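Local structure of transcriptional regulator ComR (6HU8) at residues I11-M20 with L52-K61; P247-L258 with L286-D297. The protein probably binds DNA as a peptide-responsive competence regulator of the RNPP family, joining an HTH domain to a TPR domain. One frame throughout, in Å; residues are numbered along the deposited sequence.

Contact 1 of 2, residues I11-M20 with L52-K61; sequences IKTERECQQM and LSYIAKRLGK
In the small all-helical HTH domain of the Cro/C1 type, Leu59, in the last turn of helix 49-59, lies against Glu14, Arg15, Gln18 and Met20, the last turn and exit of helix 3-17. Its two methyls divide the work. CD1 lies 3.9 Å from Glu14 CG, the two side chains sliding past each other in opposite directions, while CD2 sits 3.8 Å from the backbone CA of Arg15 and also meets the sulfur of Met20. Toward the N-terminal ends of both segments, Ile11 adds apolar contact: its CD1 is 4.0 Å from Leu52 CD1, and its CG2 meets Ile55 CG2 with the side chains nearly at right angles. The helix segments run roughly parallel, at 27°, with axes 10.9 Å apart. Helices 22-26 and 34-41, which come between them in the chain, add to this core, Leu25 touching Leu59 and Leu37 touching Ile11, and Leu66 of helix 63-67 touches Ile55.

Polar groups join the two C-terminal ends, each closed by a Schellman motif with Gln19 or Gly60 at positive phi. Gln18 stretches out beyond CG (chi2 -173°), which carries its amide across to the other helix end. There NE2 donates to Leu59 O at 2.8 Å, tilted 19° from the carbonyl plane, and also to the anti lone pair of Glu14 OE1 at 3.0 Å. Both acceptors lie close to the amide plane, so the two bonds fix the rotation of that group. Gln18 OE1 accepts from a water whose oxygen is 2.7 Å from Arg58 O, to which it also donates. Glu14 OE1 is 4.2 Å from Lys61 NZ, beyond a salt bridge, and the closer approach is to Lys61 CE. Arg15 instead turns its guanidinium to Met20 O, and to Glu41 in a salt bridge.

Contact 2 of 2, residues P247-L258 with L286-D297; sequences PGVYILEAKYEL and LEEKTRAEKAAD
Charge pairing joins Lys255 to two carboxylates of the facing helix end. Lys255 NZ donates to Glu293 OE2 at 2.6 Å, on the anti lone pair, and to Asp297 OD2 at 2.9 Å, on the syn side but 31° out of the carboxylate plane. Bends at chi2, chi3 and chi4 bring the ammonium between the two acids, which stand one helical turn apart. Tyr271 OH of helix 264-279 bonds to both Lys255 NZ and Asp297 OD2, tying the intervening helix into this network.

Van der Waals contacts make up the rest. At the other end, Pro247 CG rests 3.9 Å from Leu286 CD2, the side chains crossing at about a right angle, and Ile251 CD1 comes 3.6 Å from Thr290 OG1. That hydroxyl donates to Leu286 O, 2.8 Å away, from the face opposite to Thr290 N. Lys289 NZ, 3.8 Å from Ile251 CD1, is buried here without a polar partner in the model. Beside the charged cluster, Leu258 CD1 packs on Asp297 CG.

The segment axes are 11.1 Å apart and only 4° from parallel, with helix 264-279 between them in sequence, an arrangement typical of successive like-directed helices in a TPR domain.

Contact 1 and contact 2 sit on opposite sides of the chain's centre, 30 and 25 Å from it, with their own centres 55 Å apart. Their nearest atoms are about 37 Å from each other, so the two do not touch. In sequence they are in series: 11-20 with 52-61 closes within the N-terminal HTH domain before 247-258 with 286-297 opens near the C-terminal end of the TPR array. Contact 1 belongs to the HTH part, which probably engages DNA, whereas contact 2 belongs to the superhelical part that, in RNPP regulators, receives the signalling peptide. The structure is the apo form, with no peptide bound.

Contact 1 of 2, residues I11-M20 with L52-K61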
loop_
_atom_site.group_PDB
_atom_site.type_symbol
_atom_site.label_atom_id
_atom_site.label_comp_id
_atom_site.label_asym_id
_atom_site.label_seq_id
_atom_site.Cartn_x
_atom_site.Cartn_y
_atom_site.Cartn_z
ATOM N N ILE A 11 11.848 18.702 -20.291
ATOM C CA ILE A 11 11.236 17.510 -20.839
ATOM C C ILE A 11 10.292 17.873 -21.975
ATOM O O ILE A 11 10.332 17.271 -23.057
ATOM C CB ILE A 11 10.471 16.737 -19.753
ATOM C CG1 ILE A 11 11.458 16.087 -18.768
ATOM C CG2 ILE A 11 9.571 15.698 -20.387
ATOM C CD1 ILE A 11 10.790 15.556 -17.487
ATOM N N LYS A 12 9.435 18.853 -21.711
ATOM C CA LYS A 12 8.454 19.285 -22.689
ATOM C C LYS A 12 9.118 19.848 -23.945
ATOM O O LYS A 12 8.666 19.571 -25.069
ATOM C CB LYS A 12 7.515 20.329 -22.081
ATOM C CG LYS A 12 6.413 20.807 -23.032
ATOM C CD LYS A 12 5.330 21.542 -22.258
ATOM C CE LYS A 12 5.190 22.988 -22.698
ATOM N NZ LYS A 12 4.326 23.125 -23.906
ATOM N N THR A 13 10.175 20.639 -23.763
ATOM C CA THR A 13 10.844 21.253 -24.909
ATOM C C THR A 13 11.480 20.190 -25.794
ATOM O O THR A 13 11.381 20.257 -27.020
ATOM C CB THR A 13 11.907 22.278 -24.473
ATOM O OG1 THR A 13 11.255 23.378 -23.834
ATOM C CG2 THR A 13 12.671 22.812 -25.674
ATOM N N GLU A 14 12.089 19.187 -25.184
ATOM C CA GLU A 14 12.755 18.147 -25.965
ATOM C C GLU A 14 11.754 17.229 -26.675
ATOM O O GLU A 14 11.974 16.826 -27.824
ATOM C CB GLU A 14 13.676 17.322 -25.076
ATOM C CG GLU A 14 14.427 16.236 -25.811
ATOM C CD GLU A 14 15.417 16.796 -26.817
ATOM O OE1 GLU A 14 15.552 16.201 -27.909
ATOM O OE2 GLU A 14 16.058 17.830 -26.511
ATOM N N ARG A 15 10.669 16.884 -25.983
ATOM C CA ARG A 15 9.606 16.100 -26.599
ATOM C C ARG A 15 9.082 16.803 -27.855
ATOM O O ARG A 15 8.943 16.181 -28.920
ATOM C CB ARG A 15 8.457 15.862 -25.606
ATOM C CG ARG A 15 7.327 15.013 -26.189
ATOM C CD ARG A 15 6.188 14.752 -25.212
ATOM N NE ARG A 15 5.608 15.978 -24.659
ATOM C CZ ARG A 15 4.791 16.801 -25.313
ATOM N NH1 ARG A 15 4.469 16.564 -26.580
ATOM N NH2 ARG A 15 4.311 17.883 -24.709
ATOM N N GLU A 16 8.789 18.094 -27.722
ATOM C CA GLU A 16 8.250 18.880 -28.834
ATOM C C GLU A 16 9.278 19.027 -29.938
ATOM O O GLU A 16 8.959 18.913 -31.111
ATOM C CB GLU A 16 7.798 20.257 -28.356
ATOM C CG GLU A 16 6.452 20.213 -27.643
ATOM C CD GLU A 16 6.106 21.517 -26.951
ATOM O OE1 GLU A 16 6.959 22.435 -26.933
ATOM O OE2 GLU A 16 4.976 21.614 -26.421
ATOM N N CYS A 17 10.521 19.265 -29.541
ATOM C CA CYS A 17 11.633 19.315 -30.476
ATOM C C CYS A 17 11.650 18.070 -31.366
ATOM O O CYS A 17 11.954 18.153 -32.543
ATOM C CB CYS A 17 12.952 19.440 -29.704
ATOM S SG CYS A 17 14.312 20.078 -30.672
ATOM N N GLN A 18 11.315 16.915 -30.801
ATOM C CA GLN A 18 11.290 15.669 -31.577
ATOM C C GLN A 18 9.921 15.417 -32.223
ATOM O O GLN A 18 9.679 14.332 -32.762
ATOM C CB GLN A 18 11.673 14.464 -30.698
ATOM C CG GLN A 18 13.060 14.583 -30.007
ATOM C CD GLN A 18 13.476 13.314 -29.290
ATOM O OE1 GLN A 18 12.986 12.222 -29.596
ATOM N NE2 GLN A 18 14.389 13.443 -28.327
ATOM N N GLN A 19 9.036 16.411 -32.139
ATOM C CA GLN A 19 7.680 16.325 -32.701
ATOM C C GLN A 19 6.980 15.059 -32.226
ATOM O O GLN A 19 6.332 14.337 -32.991
ATOM C CB GLN A 19 7.738 16.408 -34.228
ATOM C CG GLN A 19 8.379 17.712 -34.700
ATOM C CD GLN A 19 8.411 17.872 -36.218
ATOM O OE1 GLN A 19 8.417 16.891 -36.962
ATOM N NE2 GLN A 19 8.435 19.122 -36.677
ATOM N N MET A 20 7.117 14.810 -30.927
ATOM C CA MET A 20 6.596 13.607 -30.303
ATOM C C MET A 20 5.382 13.959 -29.446
ATOM O O MET A 20 5.465 14.811 -28.558
ATOM C CB MET A 20 7.681 12.933 -29.452
ATOM C CG MET A 20 7.298 11.544 -28.952
ATOM S SD MET A 20 8.464 10.761 -27.788
ATOM C CE MET A 20 9.797 10.264 -28.894
ATOM N N LEU A 52 11.627 9.357 -14.667
ATOM C CA LEU A 52 12.592 10.136 -15.439
ATOM C C LEU A 52 13.472 9.217 -16.305
ATOM O O LEU A 52 13.799 9.547 -17.446
ATOM C CB LEU A 52 13.477 10.989 -14.523
ATOM C CG LEU A 52 14.359 11.992 -15.271
ATOM C CD1 LEU A 52 13.553 13.014 -16.052
ATOM C CD2 LEU A 52 15.311 12.724 -14.322
ATOM N N SER A 53 13.846 8.063 -15.756
ATOM C CA SER A 53 14.626 7.071 -16.498
ATOM C C SER A 53 13.891 6.622 -17.775
ATOM O O SER A 53 14.495 6.448 -18.833
ATOM C CB SER A 53 14.920 5.867 -15.599
ATOM O OG SER A 53 15.629 4.875 -16.310
ATOM N N TYR A 54 12.578 6.444 -17.669
ATOM C CA TYR A 54 11.778 6.033 -18.818
ATOM C C TYR A 54 11.733 7.156 -19.858
ATOM O O TYR A 54 11.941 6.926 -21.059
ATOM C CB TYR A 54 10.361 5.634 -18.367
ATOM C CG TYR A 54 9.395 5.431 -19.531
ATOM C CD1 TYR A 54 9.373 4.233 -20.233
ATOM C CD2 TYR A 54 8.534 6.446 -19.935
ATOM C CE1 TYR A 54 8.512 4.043 -21.312
ATOM C CE2 TYR A 54 7.647 6.267 -21.038
ATOM C CZ TYR A 54 7.670 5.066 -21.706
ATOM O OH TYR A 54 6.839 4.845 -22.754
ATOM N N ILE A 55 11.460 8.371 -19.384
ATOM C CA ILE A 55 11.317 9.537 -20.245
ATOM C C ILE A 55 12.608 9.776 -21.010
ATOM O O ILE A 55 12.588 10.051 -22.223
ATOM C CB ILE A 55 10.935 10.805 -19.430
ATOM C CG1 ILE A 55 9.479 10.702 -18.943
ATOM C CG2 ILE A 55 11.137 12.076 -20.255
ATOM C CD1 ILE A 55 9.069 11.807 -17.969
ATOM N N ALA A 56 13.734 9.645 -20.311
ATOM C CA ALA A 56 15.023 9.852 -20.958
ATOM C C ALA A 56 15.275 8.768 -22.005
ATOM O O ALA A 56 15.785 9.058 -23.082
ATOM C CB ALA A 56 16.152 9.895 -19.923
ATOM N N LYS A 57 14.909 7.525 -21.703
ATOM C CA LYS A 57 15.055 6.470 -22.701
ATOM C C LYS A 57 14.216 6.769 -23.958
ATOM O O LYS A 57 14.680 6.581 -25.074
ATOM C CB LYS A 57 14.669 5.110 -22.122
ATOM C CG LYS A 57 15.043 3.947 -23.027
ATOM C CD LYS A 57 14.436 2.642 -22.568
ATOM C CE LYS A 57 14.820 1.498 -23.505
ATOM N NZ LYS A 57 14.810 0.175 -22.803
ATOM N N ARG A 58 12.990 7.253 -23.774
ATOM C CA ARG A 58 12.096 7.507 -24.914
ATOM C C ARG A 58 12.612 8.658 -25.777
ATOM O O ARG A 58 12.389 8.685 -26.988
ATOM C CB ARG A 58 10.681 7.813 -24.421
ATOM C CG ARG A 58 9.973 6.661 -23.714
ATOM C CD ARG A 58 9.525 5.534 -24.653
ATOM N NE ARG A 58 8.611 6.012 -25.697
ATOM C CZ ARG A 58 8.803 5.830 -27.002
ATOM N NH1 ARG A 58 9.864 5.163 -27.433
ATOM N NH2 ARG A 58 7.922 6.309 -27.882
ATOM N N LEU A 59 13.307 9.610 -25.155
ATOM C CA LEU A 59 13.844 10.772 -25.879
ATOM C C LEU A 59 15.287 10.594 -26.350
ATOM O O LEU A 59 15.841 11.492 -26.969
ATOM C CB LEU A 59 13.758 12.027 -25.009
ATOM C CG LEU A 59 12.340 12.488 -24.657
ATOM C CD1 LEU A 59 12.384 13.647 -23.670
ATOM C CD2 LEU A 59 11.484 12.821 -25.918
ATOM N N GLY A 60 15.889 9.446 -26.048
ATOM C CA GLY A 60 17.238 9.146 -26.498
ATOM C C GLY A 60 18.284 10.006 -25.802
ATOM O O GLY A 60 19.337 10.288 -26.366
ATOM N N LYS A 61 17.969 10.433 -24.582
ATOM C CA LYS A 61 18.845 11.294 -23.780
ATOM C C LYS A 61 19.352 10.568 -22.543
ATOM O O LYS A 61 18.821 9.515 -22.164
ATOM C CB LYS A 61 18.096 12.561 -23.361
ATOM C CG LYS A 61 17.614 13.385 -24.532
ATOM C CD LYS A 61 18.807 13.970 -25.278
ATOM C CE LYS A 61 18.398 15.009 -26.285
ATOM N NZ LYS A 61 19.607 15.569 -26.936
HETATM O O HOH W 1 13.700 9.723 -29.123
#

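Contact 2 of 2, residues P247-L258 with L286-D297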
loop_
_atom_site.group_PDB
_atom_site.type_symbol
_atom_site.label_atom_id
_atom_site.label_comp_id
_atom_site.label_asym_id
_atom_site.label_seq_id
_atom_site.Cartn_x
_atom_site.Cartn_y
_atom_site.Cartn_z
ATOM N N PRO A 247 -2.608 -12.770 16.855
ATOM C CA PRO A 247 -4.017 -12.945 17.228
ATOM C C PRO A 247 -5.002 -12.517 16.131
ATOM O O PRO A 247 -5.984 -13.238 15.910
ATOM C CB PRO A 247 -4.149 -12.080 18.486
ATOM C CG PRO A 247 -2.749 -12.210 19.136
ATOM C CD PRO A 247 -1.841 -12.089 17.927
ATOM N N GLY A 248 -4.733 -11.418 15.429
ATOM C CA GLY A 248 -5.611 -10.982 14.357
ATOM C C GLY A 248 -5.748 -12.002 13.244
ATOM O O GLY A 248 -6.794 -12.097 12.591
ATOM N N VAL A 249 -4.699 -12.784 13.029
ATOM C CA VAL A 249 -4.714 -13.797 11.976
ATOM C C VAL A 249 -5.591 -14.983 12.365
ATOM O O VAL A 249 -6.432 -15.440 11.581
ATOM C CB VAL A 249 -3.281 -14.276 11.653
ATOM C CG1 VAL A 249 -3.317 -15.360 10.597
ATOM C CG2 VAL A 249 -2.429 -13.091 11.164
ATOM N N TYR A 250 -5.408 -15.484 13.582
ATOM C CA TYR A 250 -6.229 -16.603 14.048
ATOM C C TYR A 250 -7.702 -16.223 14.268
ATOM O O TYR A 250 -8.597 -17.080 14.175
ATOM C CB TYR A 250 -5.616 -17.197 15.314
ATOM C CG TYR A 250 -4.376 -17.979 14.962
ATOM C CD1 TYR A 250 -4.470 -19.160 14.243
ATOM C CD2 TYR A 250 -3.119 -17.521 15.307
ATOM C CE1 TYR A 250 -3.349 -19.874 13.891
ATOM C CE2 TYR A 250 -1.986 -18.226 14.948
ATOM C CZ TYR A 250 -2.117 -19.409 14.247
ATOM O OH TYR A 250 -0.994 -20.117 13.890
ATOM N N ILE A 251 -7.965 -14.951 14.538
ATOM C CA ILE A 251 -9.356 -14.494 14.646
ATOM C C ILE A 251 -10.047 -14.615 13.282
ATOM O O ILE A 251 -11.171 -15.123 13.196
ATOM C CB ILE A 251 -9.445 -13.031 15.158
ATOM C CG1 ILE A 251 -9.084 -12.948 16.645
ATOM C CG2 ILE A 251 -10.844 -12.444 14.911
ATOM C CD1 ILE A 251 -9.004 -11.501 17.176
ATOM N N LEU A 252 -9.379 -14.166 12.220
ATOM C CA LEU A 252 -9.911 -14.311 10.854
ATOM C C LEU A 252 -10.117 -15.772 10.467
ATOM O O LEU A 252 -11.139 -16.111 9.866
ATOM C CB LEU A 252 -8.990 -13.645 9.819
ATOM C CG LEU A 252 -9.007 -12.122 9.720
ATOM C CD1 LEU A 252 -7.735 -11.613 9.022
ATOM C CD2 LEU A 252 -10.257 -11.671 8.943
ATOM N N GLU A 253 -9.158 -16.640 10.791
ATOM C CA GLU A 253 -9.334 -18.063 10.491
ATOM C C GLU A 253 -10.532 -18.648 11.262
ATOM O O GLU A 253 -11.255 -19.526 10.759
ATOM C CB GLU A 253 -8.061 -18.864 10.808
ATOM C CG GLU A 253 -8.120 -20.280 10.220
ATOM C CD GLU A 253 -6.855 -21.087 10.406
ATOM O OE1 GLU A 253 -6.904 -22.308 10.161
ATOM O OE2 GLU A 253 -5.810 -20.511 10.780
ATOM N N ALA A 254 -10.751 -18.157 12.480
ATOM C CA ALA A 254 -11.908 -18.567 13.259
ATOM C C ALA A 254 -13.224 -18.140 12.603
ATOM O O ALA A 254 -14.179 -18.926 12.550
ATOM C CB ALA A 254 -11.811 -18.004 14.675
ATOM N N LYS A 255 -13.268 -16.905 12.111
ATOM C CA LYS A 255 -14.469 -16.362 11.477
ATOM C C LYS A 255 -14.786 -17.109 10.185
ATOM O O LYS A 255 -15.955 -17.350 9.863
ATOM C CB LYS A 255 -14.304 -14.857 11.213
ATOM C CG LYS A 255 -14.734 -13.999 12.416
ATOM C CD LYS A 255 -13.928 -12.732 12.538
ATOM C CE LYS A 255 -14.785 -11.565 13.019
ATOM N NZ LYS A 255 -15.525 -11.789 14.282
ATOM N N TYR A 256 -13.740 -17.473 9.452
ATOM C CA TYR A 256 -13.873 -18.319 8.266
ATOM C C TYR A 256 -14.504 -19.691 8.588
ATOM O O TYR A 256 -15.481 -20.119 7.935
ATOM C CB TYR A 256 -12.498 -18.505 7.614
ATOM C CG TYR A 256 -12.481 -19.579 6.554
ATOM C CD1 TYR A 256 -13.022 -19.350 5.291
ATOM C CD2 TYR A 256 -11.940 -20.831 6.821
ATOM C CE1 TYR A 256 -13.015 -20.342 4.321
ATOM C CE2 TYR A 256 -11.933 -21.823 5.867
ATOM C CZ TYR A 256 -12.473 -21.576 4.623
ATOM O OH TYR A 256 -12.455 -22.569 3.680
ATOM N N GLU A 257 -13.946 -20.379 9.585
ATOM C CA GLU A 257 -14.472 -21.680 10.012
ATOM C C GLU A 257 -15.928 -21.579 10.464
ATOM O O GLU A 257 -16.755 -22.425 10.117
ATOM C CB GLU A 257 -13.612 -22.279 11.136
ATOM C CG GLU A 257 -12.241 -22.722 10.686
ATOM C CD GLU A 257 -12.272 -23.923 9.739
ATOM O OE1 GLU A 257 -11.219 -24.200 9.114
ATOM O OE2 GLU A 257 -13.333 -24.594 9.628
ATOM N N LEU A 258 -16.233 -20.548 11.246
ATOM C CA LEU A 258 -17.600 -20.260 11.671
ATOM C C LEU A 258 -18.547 -20.005 10.499
ATOM O O LEU A 258 -19.560 -20.692 10.338
ATOM C CB LEU A 258 -17.618 -19.028 12.567
ATOM C CG LEU A 258 -17.984 -19.090 14.036
ATOM C CD1 LEU A 258 -18.405 -17.690 14.428
ATOM C CD2 LEU A 258 -19.089 -20.096 14.307
ATOM N N LEU A 286 -4.916 -6.510 23.639
ATOM C CA LEU A 286 -5.281 -7.433 22.558
ATOM C C LEU A 286 -5.924 -8.733 23.081
ATOM O O LEU A 286 -6.856 -9.288 22.474
ATOM C CB LEU A 286 -4.030 -7.735 21.740
ATOM C CG LEU A 286 -4.180 -8.466 20.417
ATOM C CD1 LEU A 286 -5.309 -7.834 19.604
ATOM C CD2 LEU A 286 -2.858 -8.383 19.664
ATOM N N GLU A 287 -5.433 -9.236 24.213
ATOM C CA GLU A 287 -6.046 -10.434 24.813
ATOM C C GLU A 287 -7.481 -10.198 25.256
ATOM O O GLU A 287 -8.356 -11.038 25.029
ATOM C CB GLU A 287 -5.229 -10.926 26.004
ATOM C CG GLU A 287 -5.865 -12.128 26.697
ATOM C CD GLU A 287 -5.052 -12.613 27.886
ATOM O OE1 GLU A 287 -4.005 -11.990 28.193
ATOM O OE2 GLU A 287 -5.466 -13.621 28.497
ATOM N N GLU A 288 -7.726 -9.068 25.909
ATOM C CA GLU A 288 -9.086 -8.716 26.300
ATOM C C GLU A 288 -9.969 -8.554 25.058
ATOM O O GLU A 288 -11.078 -9.071 25.014
ATOM C CB GLU A 288 -9.105 -7.423 27.118
ATOM C CG GLU A 288 -8.374 -7.512 28.455
ATOM C CD GLU A 288 -7.926 -6.144 28.974
ATOM O OE1 GLU A 288 -8.328 -5.099 28.389
ATOM O OE2 GLU A 288 -7.155 -6.117 29.963
ATOM N N LYS A 289 -9.472 -7.819 24.071
ATOM C CA LYS A 289 -10.220 -7.609 22.825
ATOM C C LYS A 289 -10.527 -8.953 22.156
ATOM O O LYS A 289 -11.650 -9.192 21.717
ATOM C CB LYS A 289 -9.416 -6.701 21.877
ATOM C CG LYS A 289 -10.066 -6.414 20.510
ATOM C CD LYS A 289 -9.040 -5.820 19.514
ATOM C CE LYS A 289 -8.639 -6.837 18.429
ATOM N NZ LYS A 289 -8.363 -8.237 18.961
ATOM N N THR A 290 -9.526 -9.831 22.077
ATOM C CA THR A 290 -9.699 -11.125 21.421
ATOM C C THR A 290 -10.710 -12.001 22.155
ATOM O O THR A 290 -11.551 -12.658 21.527
ATOM C CB THR A 290 -8.370 -11.872 21.314
ATOM O OG1 THR A 290 -7.501 -11.146 20.443
ATOM C CG2 THR A 290 -8.580 -13.277 20.744
ATOM N N ARG A 291 -10.623 -11.998 23.485
ATOM C CA ARG A 291 -11.538 -12.749 24.333
ATOM C C ARG A 291 -12.957 -12.228 24.145
ATOM O O ARG A 291 -13.897 -13.002 24.076
ATOM C CB ARG A 291 -11.101 -12.652 25.805
ATOM C CG ARG A 291 -11.569 -13.775 26.681
ATOM C CD ARG A 291 -11.132 -13.579 28.148
ATOM N NE ARG A 291 -9.695 -13.775 28.342
ATOM C CZ ARG A 291 -9.128 -14.969 28.388
ATOM N NH1 ARG A 291 -9.888 -16.056 28.239
ATOM N NH2 ARG A 291 -7.816 -15.082 28.570
ATOM N N ALA A 292 -13.105 -10.911 24.025
ATOM C CA ALA A 292 -14.425 -10.323 23.817
ATOM C C ALA A 292 -14.988 -10.692 22.445
ATOM O O ALA A 292 -16.196 -10.843 22.288
ATOM C CB ALA A 292 -14.359 -8.827 23.963
ATOM N N GLU A 293 -14.115 -10.817 21.448
ATOM C CA GLU A 293 -14.571 -11.099 20.085
ATOM C C GLU A 293 -15.045 -12.551 19.979
ATOM O O GLU A 293 -16.052 -12.843 19.326
ATOM C CB GLU A 293 -13.458 -10.816 19.078
ATOM C CG GLU A 293 -13.877 -10.974 17.628
ATOM C CD GLU A 293 -14.704 -9.794 17.120
ATOM O OE1 GLU A 293 -14.846 -8.809 17.877
ATOM O OE2 GLU A 293 -15.204 -9.843 15.970
ATOM N N LYS A 294 -14.312 -13.451 20.637
ATOM C CA LYS A 294 -14.687 -14.857 20.755
ATOM C C LYS A 294 -16.077 -14.988 21.365
ATOM O O LYS A 294 -16.906 -15.790 20.914
ATOM C CB LYS A 294 -13.660 -15.623 21.615
ATOM C CG LYS A 294 -14.031 -17.085 21.884
ATOM C CD LYS A 294 -13.102 -17.738 22.919
ATOM C CE LYS A 294 -13.367 -19.230 23.009
ATOM N NZ LYS A 294 -12.638 -19.898 24.143
ATOM N N ALA A 295 -16.335 -14.183 22.390
ATOM C CA ALA A 295 -17.600 -14.267 23.112
ATOM C C ALA A 295 -18.734 -13.688 22.291
ATOM O O ALA A 295 -19.852 -14.197 22.322
ATOM C CB ALA A 295 -17.499 -13.560 24.451
ATOM N N ALA A 296 -18.451 -12.621 21.549
ATOM C CA ALA A 296 -19.473 -12.005 20.712
ATOM C C ALA A 296 -19.812 -12.900 19.514
ATOM O O ALA A 296 -20.871 -12.758 18.905
ATOM C CB ALA A 296 -19.022 -10.632 20.241
ATOM N N ASP A 297 -18.912 -13.816 19.170
ATOM C CA ASP A 297 -19.186 -14.765 18.098
ATOM C C ASP A 297 -19.845 -16.020 18.624
ATOM O O ASP A 297 -20.037 -16.989 17.876
ATOM C CB ASP A 297 -17.908 -15.109 17.327
ATOM C CG ASP A 297 -17.777 -14.291 16.052
ATOM O OD1 ASP A 297 -18.823 -13.786 15.591
ATOM O OD2 ASP A 297 -16.655 -14.150 15.500
#